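Local coordinates for BREX protein BrxA (Magnetospirillum magneticum, PDB 3BHW) that probably serves in a type 1 BREX system, which protects bacteria from double-stranded DNA phages by preventing phage DNA replication, at residues L19-L30 against W75-A86; P6-G14 against K96-F104. All blocks are in the same frame, centred on the assembly; numbering follows the deposited sequence. Where two conformers were deposited one is given.

Starting at the N terminus, the chain first lays down residues 6-14, a loop with a short 3-10 turn, and then helix 19-31, the first partner of contact 1. After helices 35-43 and 57-67 it returns along helix 72-80, where 75-86 closes contact 1 against 19-30. Helix 83-97 then runs on to contact 2, where 96-104 meets 6-14 and closes the larger loop, nesting contact 1 inside it. Their centres lie about 22 Å apart, on opposite sides of the chain's centre, and the contacts do not touch. Contact 1 ties helix 19-31 to helix 72-80 and the start of helix 83-97; contact 2 fastens the N-terminal segment to the junction of helices 83-97 and 99-112.

Contact 1: L19-L30 against W75-A86; sequences LPESRIIAGLLL and WQMVRDGSTQVA
Arg23 reaches from helix 19-30 to the end of helix 75-80. Its CB lies beside Val78 O, and CG comes closer to the same oxygen, at 3.4 Å. CD stays near Val78 O and comes within 3.8 Å of Arg79 O. With CG anti to the carbonyl carbon (chi1 -66°) and the chain extended from CG to NE, the guanidinium arrives end-on at Gly81, where NH1 and NH2 both donate to Gly81 O, each at 2.8 Å. Glycine suits this helix exit, as Met77 O leaves no room for a CB. NH1 also makes a weak bond to Arg79 O. A long, multiply donating side chain suits this place, where carbonyls gather as the helix ends; Ala86 CB lies over one face of the guanidinium.

Between the helices, Val78 is a knob in the hole formed by Leu19, Ser22, Arg23 and Ala26. The small Ala26 and Gly27 allow close approach, and Arg79 CD rests on Gly27 CA. Leu29 CB makes a CH-pi contact over the six-membered ring of Trp75, while Leu30 CD2 meets the ring's edge. Trp75 NE1 is bonded to Leu67 O of helix 57-67. Leu30 CD1 also lies over one face of the Arg79 guanidinium, whose NE donates nearly straight (171°) to Asp80 OD1, which helps fix its turn.

The axes of helices 19-30 and 75-80 approach to 7.8 Å with a signed crossing angle of -131°. Val78 supplies one knob-into-hole contact between two helices that run obliquely antiparallel in an all-helical fold, with Arg23 gripping the turn into helix 83-97.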
loop_
_atom_site.group_PDB
_atom_site.type_symbol
_atom_site.label_atom_id
_atom_site.label_comp_id
_atom_site.label_asym_id
_atom_site.label_seq_id
_atom_site.Cartn_x
_atom_site.Cartn_y
_atom_site.Cartn_z
ATOM N N LEU A 19 -2.649 5.213 8.279
ATOM C CA LEU A 19 -2.676 6.623 7.872
ATOM C C LEU A 19 -2.109 7.603 8.901
ATOM O O LEU A 19 -1.271 8.470 8.528
ATOM C CB LEU A 19 -4.074 7.051 7.454
ATOM C CG LEU A 19 -4.097 8.511 7.054
ATOM C CD1 LEU A 19 -3.185 8.804 5.869
ATOM C CD2 LEU A 19 -5.519 8.915 6.754
ATOM N N PRO A 20 -2.554 7.499 10.178
ATOM C CA PRO A 20 -2.038 8.492 11.110
ATOM C C PRO A 20 -0.493 8.545 11.142
ATOM O O PRO A 20 0.132 9.634 11.099
ATOM C CB PRO A 20 -2.621 8.038 12.456
ATOM C CG PRO A 20 -3.913 7.329 12.062
ATOM C CD PRO A 20 -3.519 6.579 10.828
ATOM N N GLU A 21 0.130 7.385 11.248
ATOM C CA GLU A 21 1.582 7.337 11.259
ATOM C C GLU A 21 2.141 7.842 9.938
ATOM O O GLU A 21 3.168 8.515 9.899
ATOM C CB GLU A 21 2.071 5.926 11.456
ATOM C CG GLU A 21 1.943 5.427 12.886
ATOM C CD GLU A 21 0.635 4.732 13.150
ATOM O OE1 GLU A 21 -0.359 4.956 12.378
ATOM O OE2 GLU A 21 0.597 3.963 14.143
ATOM N N SER A 22 1.466 7.519 8.847
ATOM C CA SER A 22 1.970 7.878 7.543
ATOM C C SER A 22 1.943 9.404 7.378
ATOM O O SER A 22 2.790 9.972 6.693
ATOM C CB SER A 22 1.155 7.205 6.413
ATOM O OG SER A 22 1.565 5.848 6.236
ATOM N N ARG A 23 0.947 10.059 7.987
ATOM C CA ARG A 23 0.842 11.524 7.921
ATOM C C ARG A 23 2.030 12.182 8.592
ATOM O O ARG A 23 2.506 13.226 8.159
ATOM C CB ARG A 23 -0.394 12.005 8.636
ATOM C CG ARG A 23 -1.750 11.585 7.985
ATOM C CD ARG A 23 -2.770 12.620 8.376
ATOM N NE ARG A 23 -4.162 12.344 8.014
ATOM C CZ ARG A 23 -4.796 12.911 6.977
ATOM N NH1 ARG A 23 -4.126 13.694 6.148
ATOM N NH2 ARG A 23 -6.091 12.691 6.749
ATOM N N ILE A 24 2.519 11.554 9.654
ATOM C CA ILE A 24 3.598 12.136 10.430
ATOM C C ILE A 24 4.871 11.984 9.607
ATOM O O ILE A 24 5.671 12.914 9.515
ATOM C CB ILE A 24 3.774 11.504 11.845
ATOM C CG1 ILE A 24 2.601 11.930 12.750
ATOM C CG2 ILE A 24 5.087 11.973 12.462
ATOM C CD1 ILE A 24 2.343 11.017 13.909
ATOM N N ILE A 25 5.003 10.844 8.941
ATOM C CA ILE A 25 6.196 10.552 8.143
ATOM C C ILE A 25 6.222 11.458 6.922
ATOM O O ILE A 25 7.267 12.020 6.570
ATOM C CB ILE A 25 6.293 9.022 7.799
ATOM C CG1 ILE A 25 6.656 8.203 9.060
ATOM C CG2 ILE A 25 7.351 8.748 6.710
ATOM C CD1 ILE A 25 6.150 6.763 9.071
ATOM N N ALA A 26 5.051 11.645 6.296
ATOM C CA ALA A 26 4.889 12.598 5.192
ATOM C C ALA A 26 5.265 14.025 5.598
ATOM O O ALA A 26 5.890 14.745 4.814
ATOM C CB ALA A 26 3.472 12.551 4.646
ATOM N N GLY A 27 4.912 14.438 6.819
ATOM C CA GLY A 27 5.403 15.708 7.373
ATOM C C GLY A 27 6.918 15.815 7.388
ATOM O O GLY A 27 7.479 16.822 6.955
ATOM N N LEU A 28 7.565 14.770 7.890
ATOM C CA LEU A 28 9.013 14.725 7.980
ATOM C C LEU A 28 9.635 14.754 6.611
ATOM O O LEU A 28 10.717 15.327 6.430
ATOM C CB LEU A 28 9.479 13.480 8.719
ATOM C CG LEU A 28 9.374 13.580 10.242
ATOM C CD1 LEU A 28 9.313 12.183 10.837
ATOM C CD2 LEU A 28 10.563 14.357 10.775
ATOM N N LEU A 29 8.977 14.117 5.639
ATOM C CA LEU A 29 9.498 14.140 4.273
ATOM C C LEU A 29 9.391 15.561 3.702
ATOM O O LEU A 29 10.302 16.038 3.018
ATOM C CB LEU A 29 8.789 13.116 3.382
ATOM C CG LEU A 29 9.250 11.674 3.693
ATOM C CD1 LEU A 29 8.354 10.633 3.006
ATOM C CD2 LEU A 29 10.700 11.477 3.310
ATOM N N LEU A 30 8.286 16.246 4.010
ATOM C CA LEU A 30 8.061 17.596 3.503
ATOM C C LEU A 30 8.918 18.645 4.206
ATOM O O LEU A 30 9.216 19.688 3.623
ATOM C CB LEU A 30 6.588 17.970 3.607
ATOM C CG LEU A 30 5.695 17.226 2.615
ATOM C CD1 LEU A 30 4.182 17.297 2.983
ATOM C CD2 LEU A 30 6.009 17.680 1.178
ATOM N N TRP A 75 3.192 13.413 -0.980
ATOM C CA TRP A 75 3.434 13.591 0.458
ATOM C C TRP A 75 2.497 14.654 1.040
ATOM O O TRP A 75 1.953 14.460 2.122
ATOM C CB TRP A 75 4.881 13.977 0.756
ATOM C CG TRP A 75 5.909 13.118 0.156
ATOM C CD1 TRP A 75 5.783 11.821 -0.274
ATOM C CD2 TRP A 75 7.261 13.480 -0.052
ATOM N NE1 TRP A 75 6.990 11.356 -0.738
ATOM C CE2 TRP A 75 7.910 12.371 -0.643
ATOM C CE3 TRP A 75 8.005 14.637 0.208
ATOM C CZ2 TRP A 75 9.275 12.387 -0.964
ATOM C CZ3 TRP A 75 9.344 14.661 -0.150
ATOM C CH2 TRP A 75 9.962 13.548 -0.728
ATOM N N GLN A 76 2.275 15.743 0.310
ATOM C CA GLN A 76 1.434 16.825 0.824
ATOM C C GLN A 76 -0.028 16.344 0.951
ATOM O O GLN A 76 -0.721 16.699 1.892
ATOM C CB GLN A 76 1.560 18.054 -0.086
ATOM C CG GLN A 76 1.062 19.350 0.531
ATOM C CD GLN A 76 2.166 20.209 1.162
ATOM O OE1 GLN A 76 1.966 20.792 2.225
ATOM N NE2 GLN A 76 3.323 20.296 0.508
ATOM N N MET A 77 -0.464 15.507 0.009
ATOM C CA MET A 77 -1.775 14.867 0.066
ATOM C C MET A 77 -1.937 13.960 1.281
ATOM O O MET A 77 -3.009 13.926 1.915
ATOM C CB MET A 77 -2.021 14.036 -1.196
ATOM C CG MET A 77 -2.034 14.844 -2.464
ATOM S SD MET A 77 -2.425 13.880 -3.933
ATOM C CE MET A 77 -4.036 13.265 -3.498
ATOM N N VAL A 78 -0.886 13.214 1.589
ATOM C CA VAL A 78 -0.895 12.318 2.755
ATOM C C VAL A 78 -0.985 13.154 4.017
ATOM O O VAL A 78 -1.836 12.894 4.862
ATOM C CB VAL A 78 0.323 11.364 2.797
ATOM C CG1 VAL A 78 0.265 10.503 4.058
ATOM C CG2 VAL A 78 0.285 10.487 1.589
ATOM N N ARG A 79 -0.144 14.175 4.104
ATOM C CA ARG A 79 -0.073 14.985 5.322
ATOM C C ARG A 79 -1.343 15.798 5.549
ATOM O O ARG A 79 -1.861 15.846 6.677
ATOM C CB ARG A 79 1.153 15.907 5.304
ATOM C CG ARG A 79 1.316 16.636 6.633
ATOM C CD ARG A 79 2.326 17.754 6.547
ATOM N NE ARG A 79 1.836 18.868 5.742
ATOM C CZ ARG A 79 2.618 19.780 5.164
ATOM N NH1 ARG A 79 3.943 19.707 5.269
ATOM N NH2 ARG A 79 2.077 20.748 4.449
ATOM N N ASP A 80 -1.847 16.412 4.473
ATOM C CA ASP A 80 -2.867 17.460 4.572
ATOM C C ASP A 80 -4.262 17.055 4.142
ATOM O O ASP A 80 -5.234 17.691 4.523
ATOM C CB ASP A 80 -2.425 18.701 3.784
ATOM C CG ASP A 80 -1.169 19.352 4.362
ATOM O OD1 ASP A 80 -0.944 19.283 5.601
ATOM O OD2 ASP A 80 -0.403 19.950 3.572
ATOM N N GLY A 81 -4.379 15.988 3.370
ATOM C CA GLY A 81 -5.649 15.697 2.721
ATOM C C GLY A 81 -6.662 15.074 3.653
ATOM O O GLY A 81 -6.347 14.695 4.799
ATOM N N SER A 82 -7.878 14.948 3.146
ATOM C CA SER A 82 -8.950 14.340 3.884
ATOM C C SER A 82 -8.601 12.878 4.100
ATOM O O SER A 82 -7.679 12.332 3.476
ATOM C CB SER A 82 -10.270 14.458 3.111
ATOM O OG SER A 82 -10.245 13.652 1.936
ATOM N N THR A 83 -9.361 12.250 4.969
ATOM C CA THR A 83 -9.175 10.866 5.311
ATOM C C THR A 83 -9.137 9.949 4.070
ATOM O O THR A 83 -8.206 9.155 3.910
ATOM C CB THR A 83 -10.234 10.450 6.342
ATOM O OG1 THR A 83 -10.015 11.198 7.546
ATOM C CG2 THR A 83 -10.079 8.986 6.682
ATOM N N GLN A 84 -10.121 10.055 3.191
ATOM C CA GLN A 84 -10.162 9.201 1.997
ATOM C C GLN A 84 -9.066 9.587 0.992
ATOM O O GLN A 84 -8.398 8.719 0.410
ATOM C CB GLN A 84 -11.563 9.233 1.366
ATOM C CG GLN A 84 -11.733 8.376 0.100
ATOM C CD GLN A 84 -12.080 6.912 0.398
ATOM O OE1 GLN A 84 -11.201 6.030 0.394
ATOM N NE2 GLN A 84 -13.361 6.647 0.657
ATOM N N VAL A 85 -8.839 10.883 0.797
ATOM C CA VAL A 85 -7.813 11.288 -0.152
ATOM C C VAL A 85 -6.443 10.778 0.337
ATOM O O VAL A 85 -5.691 10.172 -0.429
ATOM C CB VAL A 85 -7.834 12.830 -0.441
ATOM C CG1 VAL A 85 -6.691 13.219 -1.314
ATOM C CG2 VAL A 85 -9.139 13.244 -1.110
ATOM N N ALA A 86 -6.128 11.045 1.604
ATOM C CA ALA A 86 -4.830 10.662 2.176
ATOM C C ALA A 86 -4.640 9.146 2.161
ATOM O O ALA A 86 -3.559 8.651 1.798
ATOM C CB ALA A 86 -4.659 11.270 3.614
HETATM O O HOH W 1 -7.785 11.750 9.086
HETATM O O HOH W 2 5.795 19.097 7.290
#

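Contact 2: P6-G14 against K96-F104; sequences PRYKADIGG and KHSTLLGDF
Asp103 OD2 is where the tight end of this contact converges. Tyr8 OH donates to it in a very short bond of 2.5 Å, its exact length best read with caution, and Arg7 NH1 makes a salt bridge, donating to the syn lone pair of OD2 at 2.8 Å. Arg7 NE donates to Tyr8 OH at 3.2 Å and only weakly to OD2. With CG anti to its backbone nitrogen (chi1 -177°) and the rest extended, Arg7 runs across the Tyr8 ring to the acid, CG over the ring's centre; the ring's edge rests on Leu100 CA. Tyrosine suits this place because its ring packs against the helix while its hydroxyl reaches the acid. In the conformer described, Ile12 CG2 touches Leu100 CD2, and Ile12 CB rests on Ser98 OG, which caps helix 99-104 by accepting from Leu101 N.

The looser side is built through water. One water accepts from both Lys9 N and Leu100 N; another joins Lys9 O, Ile12 N and Ser98 OG; a third bridges Arg7 O and Thr99 OG1. On the solvent side, Asp11 CB merely approaches the His97 ring edge.

Asp103 OD1 is held by Tyr192 OH. Helix 122-135 packs on Tyr8 and Leu100, while helices 57-67 and 145-161 pack on Ile12, placing the N-terminal segment across the junction of helices 83-97 and 99-112.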
loop_
_atom_site.group_PDB
_atom_site.type_symbol
_atom_site.label_atom_id
_atom_site.label_comp_id
_atom_site.label_asym_id
_atom_site.label_seq_id
_atom_site.Cartn_x
_atom_site.Cartn_y
_atom_site.Cartn_z
ATOM N N PRO A 6 14.483 -10.582 -7.211
ATOM C CA PRO A 6 13.246 -11.335 -7.033
ATOM C C PRO A 6 12.051 -10.451 -7.306
ATOM O O PRO A 6 12.024 -9.301 -6.874
ATOM C CB PRO A 6 13.267 -11.721 -5.551
ATOM C CG PRO A 6 14.397 -10.919 -4.908
ATOM C CD PRO A 6 14.947 -9.982 -5.954
ATOM N N ARG A 7 11.061 -10.989 -8.008
ATOM C CA ARG A 7 9.935 -10.181 -8.439
ATOM C C ARG A 7 9.056 -9.876 -7.237
ATOM O O ARG A 7 8.653 -8.739 -7.021
ATOM C CB ARG A 7 9.137 -10.924 -9.503
ATOM C CG ARG A 7 7.989 -10.103 -10.036
ATOM C CD ARG A 7 7.254 -10.765 -11.202
ATOM N NE ARG A 7 6.023 -10.009 -11.507
ATOM C CZ ARG A 7 5.997 -8.871 -12.200
ATOM N NH1 ARG A 7 4.848 -8.221 -12.395
ATOM N NH2 ARG A 7 7.137 -8.366 -12.704
ATOM N N TYR A 8 8.769 -10.899 -6.454
ATOM C CA TYR A 8 7.836 -10.788 -5.357
ATOM C C TYR A 8 8.604 -10.849 -4.063
ATOM O O TYR A 8 9.450 -11.726 -3.889
ATOM C CB TYR A 8 6.818 -11.918 -5.437
ATOM C CG TYR A 8 5.959 -11.815 -6.689
ATOM C CD1 TYR A 8 5.095 -10.736 -6.891
ATOM C CD2 TYR A 8 6.016 -12.806 -7.660
ATOM C CE1 TYR A 8 4.298 -10.648 -8.038
ATOM C CE2 TYR A 8 5.255 -12.734 -8.809
ATOM C CZ TYR A 8 4.412 -11.644 -9.011
ATOM O OH TYR A 8 3.658 -11.642 -10.152
ATOM N N LYS A 9 8.347 -9.901 -3.174
ATOM C CA LYS A 9 8.980 -9.915 -1.868
ATOM C C LYS A 9 7.962 -9.693 -0.787
ATOM O O LYS A 9 6.857 -9.236 -1.067
ATOM C CB LYS A 9 10.105 -8.894 -1.764
ATOM C CG LYS A 9 9.909 -7.609 -2.483
ATOM C CD LYS A 9 11.311 -7.077 -2.787
ATOM C CE LYS A 9 11.396 -6.245 -4.062
ATOM N NZ LYS A 9 12.835 -5.927 -4.393
ATOM N N ALA A 10 8.335 -10.020 0.445
ATOM C CA ALA A 10 7.426 -10.013 1.559
ATOM C C ALA A 10 7.429 -8.691 2.345
ATOM O O ALA A 10 6.720 -8.595 3.339
ATOM C CB ALA A 10 7.735 -11.178 2.485
ATOM N N ASP A 11 8.190 -7.682 1.902
ATOM C CA ASP A 11 8.310 -6.437 2.688
ATOM C C ASP A 11 6.929 -5.843 3.066
ATOM O O ASP A 11 6.743 -5.343 4.182
ATOM C CB ASP A 11 9.152 -5.386 1.966
ATOM C CG ASP A 11 10.624 -5.775 1.858
ATOM O OD1 ASP A 11 11.146 -6.517 2.722
ATOM O OD2 ASP A 11 11.285 -5.298 0.924
ATOM N N ILE A 12 5.978 -5.950 2.139
ATOM C CA ILE A 12 4.630 -5.415 2.319
ATOM C C ILE A 12 3.959 -5.898 3.617
ATOM O O ILE A 12 3.134 -5.183 4.197
ATOM C CB ILE A 12 3.779 -5.683 1.046
ATOM C CG1 ILE A 12 2.517 -4.806 0.986
ATOM C CG2 ILE A 12 3.485 -7.191 0.863
ATOM C CD1 ILE A 12 1.224 -5.547 1.262
ATOM N N GLY A 13 4.350 -7.083 4.088
ATOM C CA GLY A 13 3.777 -7.684 5.288
ATOM C C GLY A 13 4.133 -7.006 6.595
ATOM O O GLY A 13 3.541 -7.315 7.641
ATOM N N GLY A 14 5.103 -6.103 6.549
ATOM C CA GLY A 14 5.526 -5.390 7.762
ATOM C C GLY A 14 4.473 -4.470 8.362
ATOM O O GLY A 14 4.531 -4.117 9.562
ATOM N N LYS A 96 2.948 1.033 -5.609
ATOM C CA LYS A 96 4.237 1.293 -6.241
ATOM C C LYS A 96 5.423 0.530 -5.597
ATOM O O LYS A 96 6.300 0.050 -6.296
ATOM C CB LYS A 96 4.524 2.791 -6.295
ATOM C CG LYS A 96 5.673 3.072 -7.255
ATOM C CD LYS A 96 5.699 4.496 -7.678
ATOM C CE LYS A 96 6.995 4.800 -8.430
ATOM N NZ LYS A 96 7.233 6.263 -8.643
ATOM N N HIS A 97 5.422 0.449 -4.265
ATOM C CA HIS A 97 6.494 -0.174 -3.491
ATOM C C HIS A 97 6.427 -1.704 -3.568
ATOM O O HIS A 97 7.435 -2.409 -3.383
ATOM C CB HIS A 97 6.362 0.319 -2.033
ATOM C CG HIS A 97 7.307 -0.328 -1.084
ATOM N ND1 HIS A 97 6.956 -1.447 -0.359
ATOM C CD2 HIS A 97 8.554 0.010 -0.683
ATOM C CE1 HIS A 97 7.972 -1.803 0.406
ATOM N NE2 HIS A 97 8.956 -0.943 0.222
ATOM N N SER A 98 5.239 -2.239 -3.809
ATOM C CA SER A 98 5.026 -3.701 -3.759
ATOM C C SER A 98 4.376 -4.367 -4.993
ATOM O O SER A 98 3.179 -4.346 -5.150
ATOM C CB SER A 98 4.273 -4.102 -2.507
ATOM O OG SER A 98 3.905 -5.484 -2.520
ATOM N N THR A 99 5.187 -4.996 -5.846
ATOM C CA THR A 99 4.651 -5.789 -6.958
ATOM C C THR A 99 3.748 -6.915 -6.450
ATOM O O THR A 99 2.837 -7.323 -7.143
ATOM C CB THR A 99 5.823 -6.287 -7.862
ATOM O OG1 THR A 99 6.582 -5.133 -8.280
ATOM C CG2 THR A 99 5.301 -7.015 -9.091
ATOM N N LEU A 100 4.022 -7.457 -5.258
ATOM C CA LEU A 100 3.194 -8.513 -4.726
ATOM C C LEU A 100 1.746 -8.021 -4.512
ATOM O O LEU A 100 0.774 -8.727 -4.870
ATOM C CB LEU A 100 3.790 -9.088 -3.430
ATOM C CG LEU A 100 3.002 -10.213 -2.784
ATOM C CD1 LEU A 100 3.254 -11.496 -3.516
ATOM C CD2 LEU A 100 3.425 -10.272 -1.295
ATOM N N LEU A 101 1.605 -6.830 -3.925
ATOM C CA LEU A 101 0.286 -6.182 -3.766
ATOM C C LEU A 101 -0.308 -5.792 -5.124
ATOM O O LEU A 101 -1.434 -6.145 -5.460
ATOM C CB LEU A 101 0.370 -4.961 -2.863
ATOM C CG LEU A 101 -0.954 -4.193 -2.712
ATOM C CD1 LEU A 101 -2.062 -5.007 -1.991
ATOM C CD2 LEU A 101 -0.654 -2.917 -1.932
ATOM N N GLY A 102 0.458 -5.058 -5.924
ATOM C CA GLY A 102 -0.056 -4.597 -7.218
ATOM C C GLY A 102 -0.577 -5.730 -8.108
ATOM O O GLY A 102 -1.687 -5.616 -8.665
ATOM N N ASP A 103 0.206 -6.815 -8.222
ATOM C CA ASP A 103 -0.158 -7.971 -9.040
ATOM C C ASP A 103 -1.389 -8.690 -8.454
ATOM O O ASP A 103 -2.193 -9.233 -9.205
ATOM C CB ASP A 103 1.019 -8.967 -9.249
ATOM C CG ASP A 103 1.979 -8.525 -10.334
ATOM O OD1 ASP A 103 1.833 -7.392 -10.845
ATOM O OD2 ASP A 103 2.880 -9.341 -10.681
ATOM N N PHE A 104 -1.539 -8.678 -7.124
ATOM C CA PHE A 104 -2.772 -9.225 -6.534
ATOM C C PHE A 104 -4.009 -8.492 -7.106
ATOM O O PHE A 104 -4.994 -9.129 -7.535
ATOM C CB PHE A 104 -2.731 -9.166 -4.998
ATOM C CG PHE A 104 -3.805 -10.002 -4.332
ATOM C CD1 PHE A 104 -4.091 -11.277 -4.783
ATOM C CD2 PHE A 104 -4.574 -9.461 -3.291
ATOM C CE1 PHE A 104 -5.091 -12.063 -4.155
ATOM C CE2 PHE A 104 -5.599 -10.218 -2.673
ATOM C CZ PHE A 104 -5.848 -11.535 -3.112
HETATM O O HOH W 3 9.393 -6.489 -8.092
HETATM O O HOH W 4 6.509 -6.122 -0.982
HETATM O O HOH W 5 6.715 -7.472 -3.995
#